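Local coordinates for DUF3809 domain-containing protein (Deinococcus radiodurans, PDB 3NQN) that is of unknown function but binds calcium ions and belongs to a family related to the Bet v 1-like proteins, at residues Leu22-Arg26 against Glu104-Ala108; Val35-Arg39 against Glu141-Lys145; Glu46-Leu52 against Leu64-Ile70. All coordinates share one frame; numbering follows the deposited sequence.

Contact 1: residues Leu22-Arg26 against Glu104-Ala108; sequences LAFVR and EMAFA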
loop_
_atom_site.group_PDB
_atom_site.type_symbol
_atom_site.label_atom_id
_atom_site.label_comp_id
_atom_site.label_asym_id
_atom_site.label_seq_id
_atom_site.Cartn_x
_atom_site.Cartn_y
_atom_site.Cartn_z
ATOM N N LEU A 22 -7.225 -10.110 -32.636
ATOM C CA LEU A 22 -6.099 -9.144 -32.649
ATOM C C LEU A 22 -6.431 -7.904 -31.829
ATOM O O LEU A 22 -5.617 -7.448 -31.036
ATOM C CB LEU A 22 -5.765 -8.717 -34.080
ATOM C CG LEU A 22 -4.696 -9.454 -34.842
ATOM C CD1 LEU A 22 -4.677 -8.974 -36.307
ATOM C CD2 LEU A 22 -3.339 -9.233 -34.185
ATOM N N ALA A 23 -7.639 -7.351 -32.027
ATOM C CA ALA A 23 -8.068 -6.162 -31.306
ATOM C C ALA A 23 -8.164 -6.422 -29.809
ATOM O O ALA A 23 -7.799 -5.575 -28.991
ATOM C CB ALA A 23 -9.428 -5.662 -31.845
ATOM N N PHE A 24 -8.681 -7.588 -29.462
ATOM C CA PHE A 24 -8.858 -8.003 -28.064
ATOM C C PHE A 24 -7.510 -8.100 -27.317
ATOM O O PHE A 24 -7.352 -7.548 -26.232
ATOM C CB PHE A 24 -9.586 -9.357 -28.051
ATOM C CG PHE A 24 -9.769 -9.955 -26.690
ATOM C CD1 PHE A 24 -10.865 -9.637 -25.923
ATOM C CD2 PHE A 24 -8.899 -10.920 -26.227
ATOM C CE1 PHE A 24 -11.056 -10.227 -24.687
ATOM C CE2 PHE A 24 -9.092 -11.517 -24.990
ATOM C CZ PHE A 24 -10.168 -11.160 -24.226
ATOM N N VAL A 25 -6.538 -8.775 -27.911
ATOM C CA VAL A 25 -5.235 -8.951 -27.249
ATOM C C VAL A 25 -4.419 -7.672 -27.207
ATOM O O VAL A 25 -3.504 -7.546 -26.381
ATOM C CB VAL A 25 -4.376 -10.116 -27.882
ATOM C CG1 VAL A 25 -5.126 -11.481 -27.753
ATOM C CG2 VAL A 25 -4.022 -9.809 -29.310
ATOM N N ARG A 26 -4.738 -6.721 -28.080
ATOM C CA ARG A 26 -3.972 -5.469 -28.155
ATOM C C ARG A 26 -4.480 -4.391 -27.230
ATOM O O ARG A 26 -3.801 -3.372 -27.055
ATOM C CB ARG A 26 -3.929 -4.943 -29.582
ATOM C CG ARG A 26 -3.015 -5.750 -30.483
ATOM C CD ARG A 26 -3.168 -5.379 -31.910
ATOM N NE ARG A 26 -2.088 -5.924 -32.721
ATOM C CZ ARG A 26 -2.092 -5.963 -34.050
ATOM N NH1 ARG A 26 -3.128 -5.495 -34.736
ATOM N NH2 ARG A 26 -1.056 -6.470 -34.699
ATOM N N GLU A 104 -8.098 -18.017 -33.291
ATOM C CA GLU A 104 -7.376 -18.827 -32.321
ATOM C C GLU A 104 -6.318 -17.963 -31.615
ATOM O O GLU A 104 -5.434 -17.417 -32.268
ATOM C CB GLU A 104 -6.696 -20.002 -33.035
ATOM C CG GLU A 104 -7.661 -20.954 -33.778
ATOM C CD GLU A 104 -8.557 -21.742 -32.836
ATOM O OE1 GLU A 104 -8.252 -21.786 -31.631
ATOM O OE2 GLU A 104 -9.558 -22.330 -33.305
HETATM N N MSE A 105 -6.416 -17.836 -30.297
HETATM C CA MSE A 105 -5.454 -17.045 -29.536
HETATM C C MSE A 105 -4.559 -17.929 -28.669
HETATM O O MSE A 105 -4.994 -18.951 -28.153
HETATM C CB MSE A 105 -6.179 -16.026 -28.651
HETATM C CG MSE A 105 -7.025 -15.023 -29.448
HETATM SE SE MSE A 105 -7.994 -13.839 -28.325
HETATM C CE MSE A 105 -9.120 -15.082 -27.318
ATOM N N ALA A 106 -3.303 -17.521 -28.545
ATOM C CA ALA A 106 -2.328 -18.185 -27.688
ATOM C C ALA A 106 -1.813 -17.152 -26.707
ATOM O O ALA A 106 -1.489 -16.019 -27.094
ATOM C CB ALA A 106 -1.150 -18.760 -28.522
ATOM N N PHE A 107 -1.730 -17.547 -25.440
ATOM C CA PHE A 107 -1.221 -16.692 -24.389
ATOM C C PHE A 107 -0.126 -17.404 -23.613
ATOM O O PHE A 107 -0.178 -18.618 -23.428
ATOM C CB PHE A 107 -2.348 -16.340 -23.413
ATOM C CG PHE A 107 -3.462 -15.559 -24.029
ATOM C CD1 PHE A 107 -3.425 -14.176 -24.038
ATOM C CD2 PHE A 107 -4.568 -16.210 -24.591
ATOM C CE1 PHE A 107 -4.458 -13.437 -24.627
ATOM C CE2 PHE A 107 -5.598 -15.485 -25.164
ATOM C CZ PHE A 107 -5.547 -14.093 -25.181
ATOM N N ALA A 108 0.865 -16.626 -23.178
ATOM C CA ALA A 108 1.876 -17.063 -22.244
ATOM C C ALA A 108 2.141 -15.884 -21.291
ATOM O O ALA A 108 2.363 -14.741 -21.748
ATOM C CB ALA A 108 3.167 -17.446 -22.974
#
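The Phe24 ring turns its edge to Phe107, whose CZ lies near the ring plane at 4.4 Å from Phe24 CE2, while selenomethionine Met105 reaches the same ring obliquely. Its SE stands 3.7 Å from Phe24 CD2 and 58° off the ring normal, an oblique Met-aromatic contact. The Phe107 ring receives Val25 obliquely as well, with Val25 CG1 3.7 Å from Phe107 CZ. That same methyl lies 3.8 Å from Met105 SE, so Val25 CG1 serves both strand side chains and the selenium meets both Phe24 CD2 and Val25 CG1 on its helix-facing side.

The torsions of Phe24 and Val25 contribute to this. Phe24 sends CG opposite its own N (chi1 177°), bringing the ring across the Met105 chain at about a right angle. Val25 CB points toward the strand, and CG1, anti to the carbonyl carbon, makes the contact.

No hydrogen bond joins the segments; all four touching residues are buried and the contact is apolar. Phe107 also meets the ring of Phe10, and both Phe24 and Met105 touch Leu155. The short axes run 10.1 Å apart at 22°, a helix laid nearly along a strand. A short helix following the first strand and packed on the antiparallel sheet is consistent with the helix-grip fold of Bet v 1-like proteins.

Contact 2: residues Val35-Arg39 against Glu141-Lys145; sequences VRFLR and ERVAK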
loop_
_atom_site.group_PDB
_atom_site.type_symbol
_atom_site.label_atom_id
_atom_site.label_comp_id
_atom_site.label_asym_id
_atom_site.label_seq_id
_atom_site.Cartn_x
_atom_site.Cartn_y
_atom_site.Cartn_z
ATOM N N VAL A 35 -10.049 -10.441 -15.460
ATOM C CA VAL A 35 -8.935 -11.087 -14.761
ATOM C C VAL A 35 -8.950 -10.767 -13.260
ATOM O O VAL A 35 -9.134 -9.627 -12.866
ATOM C CB VAL A 35 -7.608 -10.706 -15.399
ATOM C CG1 VAL A 35 -6.431 -11.149 -14.544
ATOM C CG2 VAL A 35 -7.523 -11.335 -16.810
ATOM N N ARG A 36 -8.769 -11.794 -12.437
ATOM C CA ARG A 36 -8.775 -11.631 -10.992
ATOM C C ARG A 36 -7.357 -11.647 -10.440
ATOM O O ARG A 36 -6.402 -12.073 -11.120
ATOM C CB ARG A 36 -9.570 -12.767 -10.320
ATOM C CG ARG A 36 -11.094 -12.767 -10.590
ATOM C CD ARG A 36 -11.665 -14.187 -10.467
ATOM N NE ARG A 36 -11.720 -14.640 -9.101
ATOM C CZ ARG A 36 -11.583 -15.904 -8.696
ATOM N NH1 ARG A 36 -11.305 -16.886 -9.552
ATOM N NH2 ARG A 36 -11.683 -16.178 -7.403
ATOM N N PHE A 37 -7.242 -11.175 -9.196
ATOM C CA PHE A 37 -6.002 -11.176 -8.417
ATOM C C PHE A 37 -4.983 -10.162 -8.882
ATOM O O PHE A 37 -3.837 -10.179 -8.431
ATOM C CB PHE A 37 -5.411 -12.582 -8.320
ATOM C CG PHE A 37 -6.410 -13.619 -7.903
ATOM C CD1 PHE A 37 -6.995 -13.568 -6.643
ATOM C CD2 PHE A 37 -6.794 -14.636 -8.780
ATOM C CE1 PHE A 37 -7.936 -14.531 -6.247
ATOM C CE2 PHE A 37 -7.726 -15.593 -8.392
ATOM C CZ PHE A 37 -8.297 -15.542 -7.123
ATOM N N LEU A 38 -5.418 -9.248 -9.748
ATOM C CA LEU A 38 -4.623 -8.093 -10.132
ATOM C C LEU A 38 -5.371 -6.842 -9.653
ATOM O O LEU A 38 -6.164 -6.242 -10.394
ATOM C CB LEU A 38 -4.395 -8.041 -11.654
ATOM C CG LEU A 38 -3.551 -9.173 -12.267
ATOM C CD1 LEU A 38 -3.366 -8.930 -13.770
ATOM C CD2 LEU A 38 -2.195 -9.311 -11.555
ATOM N N ARG A 39 -5.102 -6.433 -8.421
ATOM C CA ARG A 39 -5.838 -5.329 -7.831
ATOM C C ARG A 39 -5.360 -3.977 -8.377
ATOM O O ARG A 39 -4.183 -3.803 -8.687
ATOM C CB ARG A 39 -5.717 -5.364 -6.303
ATOM C CG ARG A 39 -6.873 -4.646 -5.576
ATOM C CD ARG A 39 -6.671 -4.629 -4.070
ATOM N NE ARG A 39 -5.558 -3.758 -3.679
ATOM C CZ ARG A 39 -5.122 -3.603 -2.427
ATOM N NH1 ARG A 39 -5.683 -4.282 -1.427
ATOM N NH2 ARG A 39 -4.103 -2.784 -2.177
ATOM N N GLU A 141 1.355 -18.125 -8.000
ATOM C CA GLU A 141 0.658 -19.278 -8.554
ATOM C C GLU A 141 -0.858 -19.046 -8.653
ATOM O O GLU A 141 -1.480 -19.417 -9.657
ATOM C CB GLU A 141 0.944 -20.536 -7.720
ATOM C CG GLU A 141 2.422 -21.043 -7.808
ATOM C CD GLU A 141 2.809 -21.575 -9.214
ATOM O OE1 GLU A 141 1.898 -21.848 -10.046
ATOM O OE2 GLU A 141 4.026 -21.713 -9.479
ATOM N N ARG A 142 -1.451 -18.406 -7.641
ATOM C CA ARG A 142 -2.887 -18.170 -7.654
ATOM C C ARG A 142 -3.256 -17.316 -8.880
ATOM O O ARG A 142 -4.189 -17.650 -9.635
ATOM C CB ARG A 142 -3.333 -17.464 -6.372
ATOM C CG ARG A 142 -4.863 -17.369 -6.194
ATOM C CD ARG A 142 -5.434 -18.647 -5.631
ATOM N NE ARG A 142 -6.767 -18.452 -5.051
ATOM C CZ ARG A 142 -7.922 -18.680 -5.682
ATOM N NH1 ARG A 142 -7.942 -19.122 -6.946
ATOM N NH2 ARG A 142 -9.068 -18.474 -5.036
ATOM N N VAL A 143 -2.519 -16.229 -9.099
ATOM C CA VAL A 143 -2.824 -15.350 -10.226
ATOM C C VAL A 143 -2.562 -16.072 -11.559
ATOM O O VAL A 143 -3.376 -15.998 -12.469
ATOM C CB VAL A 143 -2.059 -13.990 -10.153
ATOM C CG1 VAL A 143 -0.554 -14.195 -10.203
ATOM C CG2 VAL A 143 -2.521 -13.062 -11.276
ATOM N N ALA A 144 -1.469 -16.819 -11.631
ATOM C CA ALA A 144 -1.085 -17.517 -12.863
ATOM C C ALA A 144 -2.123 -18.599 -13.218
ATOM O O ALA A 144 -2.620 -18.662 -14.346
ATOM C CB ALA A 144 0.307 -18.139 -12.705
ATOM N N LYS A 145 -2.478 -19.399 -12.226
ATOM C CA LYS A 145 -3.434 -20.474 -12.421
ATOM C C LYS A 145 -4.829 -20.005 -12.789
ATOM O O LYS A 145 -5.552 -20.730 -13.460
ATOM C CB LYS A 145 -3.489 -21.357 -11.192
ATOM C CG LYS A 145 -2.240 -22.237 -11.017
ATOM C CD LYS A 145 -2.362 -23.057 -9.749
ATOM C CE LYS A 145 -1.099 -23.855 -9.476
ATOM N NZ LYS A 145 -1.135 -24.475 -8.120
HETATM O O HOH W 1 -5.773 -14.415 -12.682
#
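Phe37 meets Arg142 where the loop following helix 28-31 passes the long helix 122-153, the C-terminal helix that a curved sheet grips in the Bet v 1-like fold. The Phe37 ring is sandwiched between two arginines. Arg36 CB lies over one face toward the rim, and Arg142 CG sits over the opposite face, 4.0 Å from the centroid of the Phe37 ring and only 10° off its normal, a CH-pi contact.

Arg142 then bends at chi2 (82°) and folds its guanidinium round the far end of the ring, so that Arg142 CZ comes to 3.5 Å from Phe37 CZ. Phe37 CZ stands over the centre of that guanidinium, but the two planes are 48° apart, so the groups are tilted and not stacked. Arg142 was deposited in two conformers, and this geometry holds for the one described.

The guanidinium of Arg36 also has Phe37 CZ on one face, and its NH2 comes within 4.2 Å of Arg142 NH2. This approach of like charges is probably eased by the salt bridge from Arg36 to Glu149. A serine in place of Phe37 would probably leave both arginine chains without the flat surface between them and set the Arg142 guanidinium free to turn.

Next along the loop, Leu38 and Val143 cross at about a right angle, with Leu38 CD2 3.8 Å from Val143 CG2; Leu52 touches both. No direct hydrogen bond spans the segments. Instead a single water donates to both backbones, at 2.9 Å from Arg36 O and 2.9 Å from Val143 O.

Contact 3: residues Glu46-Leu52 against Leu64-Ile70; sequences EQVWGEL and LPFRSEI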
loop_
_atom_site.group_PDB
_atom_site.type_symbol
_atom_site.label_atom_id
_atom_site.label_comp_id
_atom_site.label_asym_id
_atom_site.label_seq_id
_atom_site.Cartn_x
_atom_site.Cartn_y
_atom_site.Cartn_z
ATOM N N GLU A 46 -0.367 3.025 -22.930
ATOM C CA GLU A 46 1.067 2.814 -23.112
ATOM C C GLU A 46 1.613 1.775 -22.137
ATOM O O GLU A 46 2.431 0.945 -22.499
ATOM C CB GLU A 46 1.816 4.132 -22.924
ATOM C CG GLU A 46 1.629 5.107 -24.090
ATOM C CD GLU A 46 2.298 4.608 -25.360
ATOM O OE1 GLU A 46 3.535 4.761 -25.481
ATOM O OE2 GLU A 46 1.588 4.063 -26.235
ATOM N N GLN A 47 1.204 1.879 -20.885
ATOM C CA GLN A 47 1.612 0.943 -19.885
ATOM C C GLN A 47 0.407 0.451 -19.112
ATOM O O GLN A 47 -0.660 1.066 -19.137
ATOM C CB GLN A 47 2.619 1.598 -18.929
ATOM C CG GLN A 47 3.839 2.159 -19.641
ATOM C CD GLN A 47 4.844 2.801 -18.701
ATOM O OE1 GLN A 47 4.579 2.987 -17.511
ATOM N NE2 GLN A 47 6.003 3.151 -19.240
ATOM N N VAL A 48 0.581 -0.688 -18.470
ATOM C CA VAL A 48 -0.430 -1.271 -17.604
ATOM C C VAL A 48 0.198 -1.438 -16.223
ATOM O O VAL A 48 1.400 -1.760 -16.110
ATOM C CB VAL A 48 -0.911 -2.655 -18.140
ATOM C CG1 VAL A 48 -1.883 -3.313 -17.157
ATOM C CG2 VAL A 48 -1.560 -2.503 -19.528
ATOM N N TRP A 49 -0.578 -1.196 -15.178
ATOM C CA TRP A 49 -0.062 -1.334 -13.814
ATOM C C TRP A 49 -1.126 -1.792 -12.825
ATOM O O TRP A 49 -2.332 -1.741 -13.105
ATOM C CB TRP A 49 0.592 -0.034 -13.333
ATOM C CG TRP A 49 -0.324 1.163 -13.309
ATOM C CD1 TRP A 49 -1.060 1.620 -12.247
ATOM C CD2 TRP A 49 -0.577 2.067 -14.389
ATOM N NE1 TRP A 49 -1.767 2.749 -12.609
ATOM C CE2 TRP A 49 -1.488 3.043 -13.917
ATOM C CE3 TRP A 49 -0.134 2.140 -15.716
ATOM C CZ2 TRP A 49 -1.952 4.082 -14.722
ATOM C CZ3 TRP A 49 -0.601 3.172 -16.515
ATOM C CH2 TRP A 49 -1.501 4.130 -16.015
ATOM N N GLY A 50 -0.665 -2.241 -11.665
ATOM C CA GLY A 50 -1.544 -2.750 -10.644
ATOM C C GLY A 50 -0.734 -3.336 -9.522
ATOM O O GLY A 50 0.423 -2.970 -9.334
ATOM N N GLU A 51 -1.321 -4.276 -8.794
ATOM C CA GLU A 51 -0.625 -4.883 -7.672
ATOM C C GLU A 51 -1.140 -6.282 -7.388
ATOM O O GLU A 51 -2.281 -6.607 -7.697
ATOM C CB GLU A 51 -0.761 -3.978 -6.420
ATOM C CG GLU A 51 -2.205 -3.704 -6.020
ATOM C CD GLU A 51 -2.387 -2.469 -5.124
ATOM O OE1 GLU A 51 -1.430 -1.682 -4.926
ATOM O OE2 GLU A 51 -3.515 -2.278 -4.644
ATOM N N LEU A 52 -0.256 -7.132 -6.888
ATOM C CA LEU A 52 -0.632 -8.436 -6.402
ATOM C C LEU A 52 -0.584 -8.380 -4.895
ATOM O O LEU A 52 0.222 -7.627 -4.323
ATOM C CB LEU A 52 0.329 -9.520 -6.895
ATOM C CG LEU A 52 0.371 -9.833 -8.393
ATOM C CD1 LEU A 52 0.865 -8.623 -9.151
ATOM C CD2 LEU A 52 1.283 -11.051 -8.659
ATOM N N LEU A 64 2.128 -5.693 -3.685
ATOM C CA LEU A 64 3.369 -5.602 -4.462
ATOM C C LEU A 64 3.007 -5.046 -5.841
ATOM O O LEU A 64 2.260 -5.694 -6.610
ATOM C CB LEU A 64 4.022 -6.991 -4.623
ATOM C CG LEU A 64 4.783 -7.614 -3.445
ATOM C CD1 LEU A 64 3.897 -7.806 -2.207
ATOM C CD2 LEU A 64 5.428 -8.960 -3.887
ATOM N N PRO A 65 3.527 -3.859 -6.176
ATOM C CA PRO A 65 3.141 -3.283 -7.438
ATOM C C PRO A 65 3.852 -3.926 -8.636
ATOM O O PRO A 65 4.862 -4.636 -8.472
ATOM C CB PRO A 65 3.559 -1.821 -7.289
ATOM C CG PRO A 65 4.723 -1.867 -6.372
ATOM C CD PRO A 65 4.456 -2.987 -5.428
ATOM N N PHE A 66 3.264 -3.738 -9.807
ATOM C CA PHE A 66 3.906 -4.051 -11.071
ATOM C C PHE A 66 3.504 -2.974 -12.046
ATOM O O PHE A 66 2.478 -2.298 -11.863
ATOM C CB PHE A 66 3.487 -5.415 -11.621
ATOM C CG PHE A 66 2.071 -5.452 -12.179
ATOM C CD1 PHE A 66 1.823 -5.136 -13.519
ATOM C CD2 PHE A 66 1.011 -5.822 -11.382
ATOM C CE1 PHE A 66 0.539 -5.166 -14.026
ATOM C CE2 PHE A 66 -0.275 -5.844 -11.888
ATOM C CZ PHE A 66 -0.505 -5.507 -13.218
ATOM N N ARG A 67 4.326 -2.810 -13.070
ATOM C CA ARG A 67 4.052 -1.911 -14.154
ATOM C C ARG A 67 4.741 -2.500 -15.391
ATOM O O ARG A 67 5.940 -2.850 -15.350
ATOM C CB ARG A 67 4.589 -0.522 -13.842
ATOM C CG ARG A 67 4.070 0.569 -14.753
ATOM C CD ARG A 67 4.452 1.975 -14.219
ATOM N NE ARG A 67 3.712 3.044 -14.908
ATOM C CZ ARG A 67 2.720 3.771 -14.368
ATOM N NH1 ARG A 67 2.324 3.578 -13.106
ATOM N NH2 ARG A 67 2.125 4.705 -15.098
ATOM N N SER A 68 3.995 -2.618 -16.473
ATOM C CA SER A 68 4.512 -3.201 -17.699
ATOM C C SER A 68 4.182 -2.347 -18.928
ATOM O O SER A 68 3.129 -1.732 -19.012
ATOM C CB SER A 68 3.947 -4.589 -17.897
ATOM O OG SER A 68 4.292 -5.463 -16.826
ATOM N N GLU A 69 5.094 -2.359 -19.882
ATOM C CA GLU A 69 4.939 -1.651 -21.144
ATOM C C GLU A 69 4.122 -2.510 -22.097
ATOM O O GLU A 69 4.330 -3.734 -22.183
ATOM C CB GLU A 69 6.328 -1.385 -21.737
ATOM C CG GLU A 69 6.339 -0.689 -23.086
ATOM C CD GLU A 69 7.737 -0.646 -23.703
ATOM O OE1 GLU A 69 8.661 -1.283 -23.136
ATOM O OE2 GLU A 69 7.905 0.005 -24.761
ATOM N N ILE A 70 3.168 -1.887 -22.788
ATOM C CA ILE A 70 2.354 -2.588 -23.780
ATOM C C ILE A 70 3.056 -2.459 -25.125
ATOM O O ILE A 70 3.374 -1.354 -25.558
ATOM C CB ILE A 70 0.959 -1.962 -23.918
ATOM C CG1 ILE A 70 0.234 -1.934 -22.577
ATOM C CG2 ILE A 70 0.128 -2.722 -24.957
ATOM C CD1 ILE A 70 -0.977 -0.991 -22.591
#
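Phe66 lies across Gly50, its ring carrying the Gly50 N over one face; Phe66 CE2 is 3.5 Å from Gly50 C. A beta carbon on Gly50 would fall 3.1 Å from Phe66 CE2, so the bare glycine lets the ring settle on the backbone. Phe66 reaches this position with CG between its N and carbonyl carbon (chi1 73°). Leu52 CD1 meets the ring obliquely, 3.6 Å from Phe66 CD2, and further along, in the conformer described, Val48 CG2 lies 3.5 Å from Ile70 CD1, the chains crossing at about a right angle.

Outward from these side chains the backbones pair in antiparallel register. Val48 with Ser68, Gly50 with Phe66 and Leu52 with Leu64 are hydrogen-bonded pairs, each closed by two N-H...O bonds, and Ile70 N bonds Glu46 O.

The face bearing Gln47, Trp49 and Arg67 holds most of the polar groups. The Arg67 guanidinium lies flat on Trp49, planes 8° apart, with Arg67 CZ 3.9 Å from the centroid of the Trp49 six-membered ring: a stacked cation-pi pair. Gln47 OE1 takes Arg67 NE at 2.7 Å, nearly in the guanidinium plane and almost straight beyond its own C=O, which probably fixes the rotation of the stacked group. Glu51 is salt-bridged to Arg39. Six successive antiparallel pairs at a strand angle of 154° define a twisted beta hairpin, strands 47-56 and 60-73 of the Bet v 1-like sheet.

Overall arrangement
From the N terminus, strand 5-13 leads into helix 18-26, whose residues 22-26 open contact 1; the loop 35-39 then opens contact 2 before the hairpin begins. Contact 3 closes the shortest loop, with 11 residues between its segments, and lies wholly within the spans of both others. Contact 1 closes at strand 104-114 and contact 2 later, at helix 122-153, so these two cross along the chain. Contacts 1 and 2 do not touch. Contacts 2 and 3 do meet, through the Arg39-Glu51 salt bridge and apolar packing of Leu38 and Val143 on Leu52. Contact 1 ties a short helix to the sheet, contact 2 the loop to the long helix, and contact 3 pairs two neighbouring strands.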